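Local coordinates for 3-methyladenine dna-glycosylase (Archaeoglobus fulgidus, PDB 2JHN), which belongs to the HhH-GPD superfamily of base excision DNA repair proteins and carries a TATA-box binding protein-like domain at its N-terminal end, at residues V46-Y51 / G62-R67; E86-F91 / G271-D276; N103-F108 / L278-L283. The protein carries 1 engineered substitution. All blocks are in the same frame, centred on the assembly; numbering follows the deposited sequence.

Contact 1 of 3, residues V46-Y51 / G62-R67; sequences VAVMAY and GNFENR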
loop_
_atom_site.group_PDB
_atom_site.type_symbol
_atom_site.label_atom_id
_atom_site.label_comp_id
_atom_site.label_asym_id
_atom_site.label_seq_id
_atom_site.Cartn_x
_atom_site.Cartn_y
_atom_site.Cartn_z
ATOM N N VAL A 46 19.432 -2.704 -1.040
ATOM C CA VAL A 46 19.629 -3.493 -2.248
ATOM C C VAL A 46 18.633 -3.086 -3.338
ATOM O O VAL A 46 17.538 -2.562 -3.046
ATOM C CB VAL A 46 19.564 -5.032 -1.973
ATOM C CG1 VAL A 46 20.705 -5.453 -1.055
ATOM C CG2 VAL A 46 18.214 -5.453 -1.382
ATOM N N ALA A 47 19.034 -3.314 -4.584
ATOM C CA ALA A 47 18.186 -3.076 -5.747
ATOM C C ALA A 47 17.335 -4.329 -5.992
ATOM O O ALA A 47 17.844 -5.461 -5.958
ATOM C CB ALA A 47 19.043 -2.762 -6.977
ATOM N N VAL A 48 16.033 -4.132 -6.189
ATOM C CA VAL A 48 15.132 -5.223 -6.581
ATOM C C VAL A 48 14.264 -4.718 -7.728
ATOM O O VAL A 48 13.795 -3.584 -7.693
ATOM C CB VAL A 48 14.228 -5.721 -5.422
ATOM C CG1 VAL A 48 13.314 -6.867 -5.900
ATOM C CG2 VAL A 48 15.071 -6.231 -4.247
ATOM N N MET A 49 14.070 -5.556 -8.756
ATOM C CA MET A 49 13.102 -5.256 -9.804
ATOM C C MET A 49 12.331 -6.528 -10.134
ATOM O O MET A 49 12.808 -7.640 -9.892
ATOM C CB MET A 49 13.781 -4.678 -11.055
ATOM C CG MET A 49 14.501 -5.702 -11.873
ATOM S SD MET A 49 15.563 -4.951 -13.111
ATOM C CE MET A 49 14.386 -4.429 -14.307
ATOM N N ALA A 50 11.135 -6.363 -10.669
ATOM C CA ALA A 50 10.287 -7.512 -10.975
ATOM C C ALA A 50 9.389 -7.201 -12.159
ATOM O O ALA A 50 8.986 -6.064 -12.363
ATOM C CB ALA A 50 9.460 -7.934 -9.757
ATOM N N TYR A 51 9.079 -8.244 -12.929
ATOM C CA TYR A 51 8.298 -8.119 -14.150
ATOM C C TYR A 51 7.911 -9.543 -14.558
ATOM O O TYR A 51 8.616 -10.499 -14.220
ATOM C CB TYR A 51 9.111 -7.424 -15.262
ATOM C CG TYR A 51 10.432 -8.116 -15.550
ATOM C CD1 TYR A 51 10.504 -9.152 -16.488
ATOM C CD2 TYR A 51 11.608 -7.736 -14.894
ATOM C CE1 TYR A 51 11.721 -9.813 -16.747
ATOM C CE2 TYR A 51 12.833 -8.382 -15.152
ATOM C CZ TYR A 51 12.871 -9.422 -16.097
ATOM O OH TYR A 51 14.047 -10.091 -16.377
ATOM N N GLY A 62 18.067 -8.413 -9.007
ATOM C CA GLY A 62 18.549 -7.502 -7.978
ATOM C C GLY A 62 19.956 -7.864 -7.555
ATOM O O GLY A 62 20.505 -8.865 -8.025
ATOM N N ASN A 63 20.524 -7.065 -6.654
ATOM C CA ASN A 63 21.921 -7.245 -6.254
ATOM C C ASN A 63 22.110 -7.814 -4.848
ATOM O O ASN A 63 23.217 -7.751 -4.292
ATOM C CB ASN A 63 22.720 -5.956 -6.456
ATOM C CG ASN A 63 22.310 -4.856 -5.506
ATOM O OD1 ASN A 63 21.335 -4.993 -4.751
ATOM N ND2 ASN A 63 23.063 -3.750 -5.525
ATOM N N PHE A 64 21.027 -8.358 -4.280
ATOM C CA PHE A 64 21.088 -9.161 -3.055
ATOM C C PHE A 64 21.755 -10.529 -3.306
ATOM O O PHE A 64 21.928 -10.950 -4.450
ATOM C CB PHE A 64 19.690 -9.332 -2.425
ATOM C CG PHE A 64 18.634 -9.864 -3.380
ATOM C CD1 PHE A 64 18.422 -11.238 -3.514
ATOM C CD2 PHE A 64 17.844 -8.988 -4.123
ATOM C CE1 PHE A 64 17.449 -11.733 -4.399
ATOM C CE2 PHE A 64 16.864 -9.467 -5.005
ATOM C CZ PHE A 64 16.666 -10.837 -5.138
ATOM N N GLU A 65 22.135 -11.205 -2.229
ATOM C CA GLU A 65 22.794 -12.499 -2.327
ATOM C C GLU A 65 21.775 -13.615 -2.546
ATOM O O GLU A 65 20.608 -13.476 -2.184
ATOM C CB GLU A 65 23.628 -12.763 -1.064
ATOM C CG GLU A 65 24.613 -11.641 -0.678
ATOM C CD GLU A 65 25.588 -11.272 -1.802
ATOM O OE1 GLU A 65 25.966 -12.162 -2.605
ATOM O OE2 GLU A 65 25.979 -10.085 -1.883
ATOM N N ASN A 66 22.221 -14.720 -3.141
ATOM C CA ASN A 66 21.361 -15.878 -3.404
ATOM C C ASN A 66 20.696 -16.416 -2.156
ATOM O O ASN A 66 19.556 -16.869 -2.196
ATOM C CB ASN A 66 22.158 -17.013 -4.058
ATOM C CG ASN A 66 22.890 -16.569 -5.287
ATOM O OD1 ASN A 66 22.435 -15.671 -5.999
ATOM N ND2 ASN A 66 24.039 -17.186 -5.552
ATOM N N ARG A 67 21.431 -16.390 -1.049
ATOM C CA ARG A 67 20.904 -16.857 0.227
ATOM C C ARG A 67 19.839 -15.919 0.826
ATOM O O ARG A 67 19.148 -16.287 1.780
ATOM C CB ARG A 67 22.046 -17.059 1.224
ATOM C CG ARG A 67 22.927 -15.836 1.408
ATOM C CD ARG A 67 23.823 -15.987 2.623
ATOM N NE ARG A 67 23.974 -14.704 3.298
ATOM C CZ ARG A 67 24.898 -13.796 3.002
ATOM N NH1 ARG A 67 25.791 -14.022 2.036
ATOM N NH2 ARG A 67 24.934 -12.657 3.682
#

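Contact 2 of 3, residues E86-F91 / G271-D276; sequences EELYRF and GRFARD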
loop_
_atom_site.group_PDB
_atom_site.type_symbol
_atom_site.label_atom_id
_atom_site.label_comp_id
_atom_site.label_asym_id
_atom_site.label_seq_id
_atom_site.Cartn_x
_atom_site.Cartn_y
_atom_site.Cartn_z
ATOM N N GLU A 86 -7.954 -17.835 -5.682
ATOM C CA GLU A 86 -9.072 -18.720 -6.074
ATOM C C GLU A 86 -10.280 -18.565 -5.138
ATOM O O GLU A 86 -11.409 -18.359 -5.605
ATOM C CB GLU A 86 -8.595 -20.175 -6.114
ATOM C CG GLU A 86 -9.709 -21.194 -6.284
ATOM C CD GLU A 86 -10.158 -21.357 -7.724
ATOM O OE1 GLU A 86 -9.619 -20.651 -8.618
ATOM O OE2 GLU A 86 -11.060 -22.206 -7.959
ATOM N N GLU A 87 -10.005 -18.604 -3.830
ATOM C CA GLU A 87 -11.033 -18.549 -2.808
ATOM C C GLU A 87 -11.690 -17.171 -2.728
ATOM O O GLU A 87 -12.909 -17.067 -2.555
ATOM C CB GLU A 87 -10.458 -18.955 -1.452
ATOM C CG GLU A 87 -11.519 -19.559 -0.506
ATOM C CD GLU A 87 -11.130 -19.535 0.973
ATOM O OE1 GLU A 87 -9.907 -19.606 1.279
ATOM O OE2 GLU A 87 -12.064 -19.475 1.831
ATOM N N LEU A 88 -10.872 -16.121 -2.842
ATOM C CA LEU A 88 -11.405 -14.755 -2.920
ATOM C C LEU A 88 -12.361 -14.669 -4.095
ATOM O O LEU A 88 -13.465 -14.134 -3.979
ATOM C CB LEU A 88 -10.259 -13.740 -3.120
ATOM C CG LEU A 88 -10.635 -12.304 -3.532
ATOM C CD1 LEU A 88 -11.433 -11.589 -2.466
ATOM C CD2 LEU A 88 -9.375 -11.472 -3.915
ATOM N N TYR A 89 -11.928 -15.186 -5.236
ATOM C CA TYR A 89 -12.721 -15.050 -6.454
ATOM C C TYR A 89 -14.046 -15.802 -6.336
ATOM O O TYR A 89 -15.093 -15.294 -6.752
ATOM C CB TYR A 89 -11.926 -15.547 -7.651
ATOM C CG TYR A 89 -10.896 -14.573 -8.216
ATOM C CD1 TYR A 89 -10.864 -13.217 -7.846
ATOM C CD2 TYR A 89 -9.987 -15.012 -9.169
ATOM C CE1 TYR A 89 -9.915 -12.343 -8.420
ATOM C CE2 TYR A 89 -9.056 -14.161 -9.739
ATOM C CZ TYR A 89 -9.020 -12.835 -9.358
ATOM O OH TYR A 89 -8.089 -12.028 -9.955
ATOM N N ARG A 90 -13.991 -17.010 -5.780
ATOM C CA ARG A 90 -15.211 -17.795 -5.479
ATOM C C ARG A 90 -16.190 -16.989 -4.617
ATOM O O ARG A 90 -17.409 -16.929 -4.895
ATOM C CB ARG A 90 -14.809 -19.091 -4.772
ATOM C CG ARG A 90 -15.865 -20.174 -4.740
ATOM C CD ARG A 90 -15.302 -21.451 -4.119
ATOM N NE ARG A 90 -14.246 -21.998 -4.975
ATOM C CZ ARG A 90 -12.973 -22.183 -4.624
ATOM N NH1 ARG A 90 -12.540 -21.890 -3.397
ATOM N NH2 ARG A 90 -12.129 -22.690 -5.520
ATOM N N PHE A 91 -15.656 -16.356 -3.577
ATOM C CA PHE A 91 -16.437 -15.526 -2.656
ATOM C C PHE A 91 -17.053 -14.307 -3.357
ATOM O O PHE A 91 -18.234 -14.010 -3.193
ATOM C CB PHE A 91 -15.551 -15.119 -1.462
ATOM C CG PHE A 91 -16.256 -14.267 -0.434
ATOM C CD1 PHE A 91 -16.842 -14.851 0.695
ATOM C CD2 PHE A 91 -16.346 -12.891 -0.600
ATOM C CE1 PHE A 91 -17.488 -14.061 1.641
ATOM C CE2 PHE A 91 -16.991 -12.088 0.336
ATOM C CZ PHE A 91 -17.566 -12.684 1.468
ATOM N N GLY A 271 -16.866 -9.903 4.880
ATOM C CA GLY A 271 -16.334 -10.930 5.780
ATOM C C GLY A 271 -14.822 -11.009 5.790
ATOM O O GLY A 271 -14.149 -9.968 5.867
ATOM N N ARG A 272 -14.284 -12.225 5.673
ATOM C CA ARG A 272 -12.841 -12.459 5.834
ATOM C C ARG A 272 -12.032 -11.821 4.685
ATOM O O ARG A 272 -10.804 -11.735 4.739
ATOM C CB ARG A 272 -12.530 -13.957 5.942
ATOM C CG ARG A 272 -12.818 -14.805 4.704
ATOM C CD ARG A 272 -13.164 -16.253 5.136
ATOM N NE ARG A 272 -13.401 -17.158 4.016
ATOM C CZ ARG A 272 -14.578 -17.354 3.421
ATOM N NH1 ARG A 272 -15.667 -16.701 3.811
ATOM N NH2 ARG A 272 -14.654 -18.217 2.409
ATOM N N PHE A 273 -12.734 -11.426 3.637
ATOM C CA PHE A 273 -12.104 -10.853 2.433
ATOM C C PHE A 273 -12.212 -9.332 2.342
ATOM O O PHE A 273 -11.891 -8.751 1.296
ATOM C CB PHE A 273 -12.677 -11.517 1.170
ATOM C CG PHE A 273 -12.256 -12.940 1.011
ATOM C CD1 PHE A 273 -10.911 -13.276 0.788
ATOM C CD2 PHE A 273 -13.204 -13.966 1.102
ATOM C CE1 PHE A 273 -10.520 -14.607 0.663
ATOM C CE2 PHE A 273 -12.803 -15.300 0.974
ATOM C CZ PHE A 273 -11.494 -15.627 0.753
ATOM N N ALA A 274 -12.616 -8.677 3.433
ATOM C CA ALA A 274 -12.808 -7.211 3.417
ATOM C C ALA A 274 -11.539 -6.447 2.974
ATOM O O ALA A 274 -11.640 -5.471 2.216
ATOM C CB ALA A 274 -13.275 -6.687 4.777
ATOM N N ARG A 275 -10.363 -6.897 3.457
ATOM C CA ARG A 275 -9.071 -6.248 3.073
ATOM C C ARG A 275 -8.746 -6.353 1.565
ATOM O O ARG A 275 -8.218 -5.425 0.981
ATOM C CB ARG A 275 -7.899 -6.792 3.917
ATOM C CG ARG A 275 -6.722 -5.789 4.048
ATOM C CD ARG A 275 -5.490 -6.470 4.648
ATOM N NE ARG A 275 -4.850 -7.321 3.652
ATOM C CZ ARG A 275 -4.007 -6.874 2.728
ATOM N NH1 ARG A 275 -3.680 -5.589 2.693
ATOM N NH2 ARG A 275 -3.506 -7.715 1.824
ATOM N N ASP A 276 -9.066 -7.490 0.938
ATOM C CA ASP A 276 -8.882 -7.643 -0.505
ATOM C C ASP A 276 -9.893 -6.786 -1.251
ATOM O O ASP A 276 -9.564 -6.041 -2.187
ATOM C CB ASP A 276 -9.098 -9.123 -0.877
ATOM C CG ASP A 276 -8.112 -10.028 -0.207
ATOM O OD1 ASP A 276 -6.951 -10.075 -0.659
ATOM O OD2 ASP A 276 -8.499 -10.715 0.777
#

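Contact 3 of 3, residues N103-F108 / L278-L283; sequences NRFYGF and LFYLFL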
loop_
_atom_site.group_PDB
_atom_site.type_symbol
_atom_site.label_atom_id
_atom_site.label_comp_id
_atom_site.label_asym_id
_atom_site.label_seq_id
_atom_site.Cartn_x
_atom_site.Cartn_y
_atom_site.Cartn_z
ATOM N N ASN A 103 -15.007 -8.642 -12.096
ATOM C CA ASN A 103 -14.931 -8.664 -13.553
ATOM C C ASN A 103 -14.346 -7.380 -14.149
ATOM O O ASN A 103 -13.560 -7.451 -15.103
ATOM C CB ASN A 103 -16.296 -9.019 -14.159
ATOM C CG ASN A 103 -16.670 -10.503 -13.931
ATOM O OD1 ASN A 103 -15.799 -11.380 -13.898
ATOM N ND2 ASN A 103 -17.955 -10.777 -13.767
ATOM N N ARG A 104 -14.687 -6.230 -13.567
ATOM C CA ARG A 104 -14.130 -4.955 -14.004
ATOM C C ARG A 104 -12.603 -4.952 -13.865
ATOM O O ARG A 104 -11.914 -4.450 -14.748
ATOM C CB ARG A 104 -14.750 -3.758 -13.261
ATOM C CG ARG A 104 -14.195 -2.391 -13.727
ATOM C CD ARG A 104 -15.015 -1.190 -13.237
ATOM N NE ARG A 104 -16.344 -1.136 -13.858
ATOM C CZ ARG A 104 -16.598 -0.559 -15.031
ATOM N NH1 ARG A 104 -15.616 0.017 -15.732
ATOM N NH2 ARG A 104 -17.836 -0.583 -15.521
ATOM N N PHE A 105 -12.088 -5.511 -12.758
ATOM C CA PHE A 105 -10.633 -5.547 -12.534
ATOM C C PHE A 105 -10.101 -6.992 -12.533
ATOM O O PHE A 105 -9.265 -7.379 -11.703
ATOM C CB PHE A 105 -10.265 -4.757 -11.262
ATOM C CG PHE A 105 -10.779 -3.337 -11.272
ATOM C CD1 PHE A 105 -10.222 -2.370 -12.136
ATOM C CD2 PHE A 105 -11.865 -2.966 -10.467
ATOM C CE1 PHE A 105 -10.722 -1.055 -12.163
ATOM C CE2 PHE A 105 -12.366 -1.660 -10.475
ATOM C CZ PHE A 105 -11.805 -0.688 -11.320
ATOM N N TYR A 106 -10.552 -7.782 -13.503
ATOM C CA TYR A 106 -10.257 -9.218 -13.461
ATOM C C TYR A 106 -8.766 -9.520 -13.593
ATOM O O TYR A 106 -8.108 -8.994 -14.484
ATOM C CB TYR A 106 -11.057 -10.044 -14.499
ATOM C CG TYR A 106 -10.758 -11.519 -14.277
ATOM C CD1 TYR A 106 -11.300 -12.205 -13.174
ATOM C CD2 TYR A 106 -9.850 -12.204 -15.108
ATOM C CE1 TYR A 106 -10.994 -13.554 -12.934
ATOM C CE2 TYR A 106 -9.524 -13.565 -14.868
ATOM C CZ TYR A 106 -10.103 -14.221 -13.785
ATOM O OH TYR A 106 -9.795 -15.543 -13.551
ATOM N N GLY A 107 -8.238 -10.350 -12.693
ATOM C CA GLY A 107 -6.817 -10.704 -12.721
ATOM C C GLY A 107 -5.996 -9.887 -11.744
ATOM O O GLY A 107 -4.797 -10.136 -11.570
ATOM N N PHE A 108 -6.641 -8.923 -11.092
ATOM C CA PHE A 108 -5.985 -8.183 -10.008
ATOM C C PHE A 108 -5.608 -9.077 -8.827
ATOM O O PHE A 108 -4.608 -8.792 -8.151
ATOM C CB PHE A 108 -6.798 -6.960 -9.572
ATOM C CG PHE A 108 -6.103 -6.097 -8.529
ATOM C CD1 PHE A 108 -5.202 -5.090 -8.916
ATOM C CD2 PHE A 108 -6.337 -6.301 -7.164
ATOM C CE1 PHE A 108 -4.562 -4.266 -7.955
ATOM C CE2 PHE A 108 -5.669 -5.502 -6.186
ATOM C CZ PHE A 108 -4.797 -4.463 -6.600
ATOM N N LEU A 278 -11.298 -4.121 -0.235
ATOM C CA LEU A 278 -10.912 -2.741 -0.075
ATOM C C LEU A 278 -10.054 -2.221 -1.248
ATOM O O LEU A 278 -10.264 -1.099 -1.725
ATOM C CB LEU A 278 -10.116 -2.607 1.232
ATOM C CG LEU A 278 -9.482 -1.245 1.530
ATOM C CD1 LEU A 278 -10.528 -0.161 1.720
ATOM C CD2 LEU A 278 -8.572 -1.363 2.731
ATOM N N PHE A 279 -9.094 -3.024 -1.709
ATOM C CA PHE A 279 -8.246 -2.619 -2.848
ATOM C C PHE A 279 -9.060 -2.485 -4.166
ATOM O O PHE A 279 -8.810 -1.565 -4.963
ATOM C CB PHE A 279 -7.066 -3.577 -3.030
ATOM C CG PHE A 279 -5.904 -3.321 -2.076
ATOM C CD1 PHE A 279 -6.102 -3.199 -0.703
ATOM C CD2 PHE A 279 -4.588 -3.220 -2.576
ATOM C CE1 PHE A 279 -5.009 -2.983 0.184
ATOM C CE2 PHE A 279 -3.494 -3.015 -1.703
ATOM C CZ PHE A 279 -3.709 -2.888 -0.322
ATOM N N TYR A 280 -10.012 -3.400 -4.370
ATOM C CA TYR A 280 -10.985 -3.285 -5.494
ATOM C C TYR A 280 -11.830 -2.006 -5.383
ATOM O O TYR A 280 -12.107 -1.378 -6.400
ATOM C CB TYR A 280 -11.896 -4.527 -5.583
ATOM C CG TYR A 280 -11.174 -5.760 -6.141
ATOM C CD1 TYR A 280 -10.372 -6.541 -5.314
ATOM C CD2 TYR A 280 -11.292 -6.123 -7.503
ATOM C CE1 TYR A 280 -9.669 -7.668 -5.808
ATOM C CE2 TYR A 280 -10.624 -7.275 -8.010
ATOM C CZ TYR A 280 -9.809 -8.030 -7.154
ATOM O OH TYR A 280 -9.133 -9.119 -7.621
ATOM N N LEU A 281 -12.220 -1.623 -4.160
ATOM C CA LEU A 281 -12.986 -0.381 -3.930
ATOM C C LEU A 281 -12.121 0.865 -4.233
ATOM O O LEU A 281 -12.621 1.837 -4.800
ATOM C CB LEU A 281 -13.557 -0.323 -2.505
ATOM C CG LEU A 281 -14.599 -1.385 -2.141
ATOM C CD1 LEU A 281 -14.970 -1.297 -0.667
ATOM C CD2 LEU A 281 -15.880 -1.283 -3.019
ATOM N N PHE A 282 -10.832 0.830 -3.885
ATOM C CA PHE A 282 -9.934 1.938 -4.256
ATOM C C PHE A 282 -9.864 2.070 -5.786
ATOM O O PHE A 282 -9.937 3.175 -6.322
ATOM C CB PHE A 282 -8.502 1.739 -3.737
ATOM C CG PHE A 282 -8.342 1.888 -2.229
ATOM C CD1 PHE A 282 -9.107 2.804 -1.487
ATOM C CD2 PHE A 282 -7.390 1.120 -1.575
ATOM C CE1 PHE A 282 -8.908 2.923 -0.062
ATOM C CE2 PHE A 282 -7.176 1.231 -0.191
ATOM C CZ PHE A 282 -7.952 2.136 0.559
ATOM N N LEU A 283 -9.694 0.952 -6.483
ATOM C CA LEU A 283 -9.641 0.998 -7.951
ATOM C C LEU A 283 -10.949 1.569 -8.529
ATOM O O LEU A 283 -10.923 2.375 -9.441
ATOM C CB LEU A 283 -9.387 -0.393 -8.528
ATOM C CG LEU A 283 -8.010 -1.006 -8.285
ATOM C CD1 LEU A 283 -8.050 -2.491 -8.602
ATOM C CD2 LEU A 283 -6.977 -0.261 -9.117
HETATM O O HOH W 1 -10.323 -9.904 -10.170
#

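Contact 1 of 3, residues V46-Y51 / G62-R67
N63 grips both backbone polar atoms of A47, N and O, just where strand 57-62 runs out beside strand 44-54 in the antiparallel sheet of the TATA-box binding protein-like domain. N63 N donates to A47 O over 3.2 Å, a bent bond of 145°. The second bond shows how a side chain can take over a backbone's work: A47 N gives its hydrogen to N63 OD1 at 2.9 Å, so the amide oxygen stands in for a main-chain acceptor as the chain leaves the strand. The first torsion of N63 sets CG between its own N and carbonyl carbon (chi1 68°), and the amide is rolled so that OD1 lies on the same side as CA. A47 N then meets this oxygen from above the amide plane, while V46 CB lies 3.3 Å from N63 OD1.

One step back, V48 and G62 form a non-hydrogen-bonded antiparallel pair with their CA atoms 4.3 Å apart. With no side chain on G62, its CA can come within 3.0 Å of A47 O.

On the V48 side of the sheet, F64 brings its ring across the valine, and V48 CG2 lies 3.8 Å from F64 CE2. W2 stacks on that ring, and W69 and V72 of helix 69-80 also touch it. A47 and N63 instead touch V151 and W153 of strand 150-153. The edge of the F64 ring faces the same carbonyl that N63 N uses, F64 CD2 standing 4.0 Å from A47 O.

Contact 2 of 3, residues E86-F91 / G271-D276
F273 lays its ring against helix 86-93, one face over L88 and the CD2/CE2 side against F91, joining that helix to the start of helix 274-287 in the helical part of this HhH-GPD protein. F273 occupies the N-cap position, and its CG stands anti to the carbonyl carbon (chi1 -70°), which swings the ring toward the neighbouring helix. There one face takes a CH-pi contact from L88 CA, 3.9 Å from the centroid of the F273 ring; the opposite face is backed by CG of R272.

F91 approaches F273 from a different angle. The two rings meet obliquely, their planes at 52°, and F273 CD2 lies over a face of F91, 3.4 Å from F91 CG.

Beside this apolar packing, E87 and R272, both exposed, form a salt bridge. The chain of R272, extended from CG to NE, brings a face of its guanidinium over F273 CE2, and R272 NH2 sends a nearly straight bond (168°) to E87 OE2 at 2.9 Å. That oxygen lies in the guanidinium plane and is met on the anti side of its carboxylate, somewhat out of the carboxylate plane; R272 NE adds a weak second bond.

The carboxylate of D276 is engaged elsewhere, by R110 and the backbone of A111, and D276 offers L88 its methylene instead: L88 CD1 rests 3.7 Å from D276 CB.

Contact 3 of 3, residues N103-F108 / L278-L283
L283 pushes its side chain between F105 and F108 and meets a face of each ring. L283 CB sits almost squarely over F105, 3.7 Å from the centroid of that ring, and L283 CD1 lies over F108, 4.0 Å from its centroid; both are CH-pi contacts. The far face of F105 rests on CG of its own neighbour R104.

F108 and Y280 make a T-shaped pair with planes at 77°. The edge of F108 is directed at the face of the tyrosine, and F108 CD2 comes within 3.8 Å of Y280 CE1. With chi1 at -175°, the F108 side chain is extended away from its own N, which carries the ring out from the turn to the helix. At its outer end F108 CE2 reaches F279 CB at 4.0 Å.

The setting is a type II beta turn, F105 to F108, that ends helix 96-104 against the side of helix 274-287. G107 takes the third place of the turn with positive phi, and F108 N is bonded to F105 O. That same carbonyl accepts a hydrogen from a water whose O lies 2.9 Å from Y280 OH, to which it also donates, and turn and helix are thus linked through one molecule. The hydroxyl of Y280 is further bonded to G109 O, just beyond the turn, while K15 makes a cation-pi contact with F108. On the F105 side of the tyrosine, Y280 CE2 lies 4.1 Å from F105 CB.

In the fold
From the N terminus, contact 1 comes first and closes a short loop: ten residues, largely strand, separate its segments, and it ties the end of strand 57-62 to strand 44-54 before the chain enters helix 69-80. Contacts 2 and 3 then open in turn and close in the same order after some 170 to 180 residues, so they cross. Contact 2 brings helix 86-93 onto the start of helix 274-287 and the residues just before it; contact 3 brings the turn after helix 96-104 onto the same late helix. Their centres lie 12 Å apart, and Y89, on helix 86-93, bridges them by packing against Y106 and Y280. Contact 1 stands apart in the sheet, its nearest atoms about 13 Å from those of contact 3.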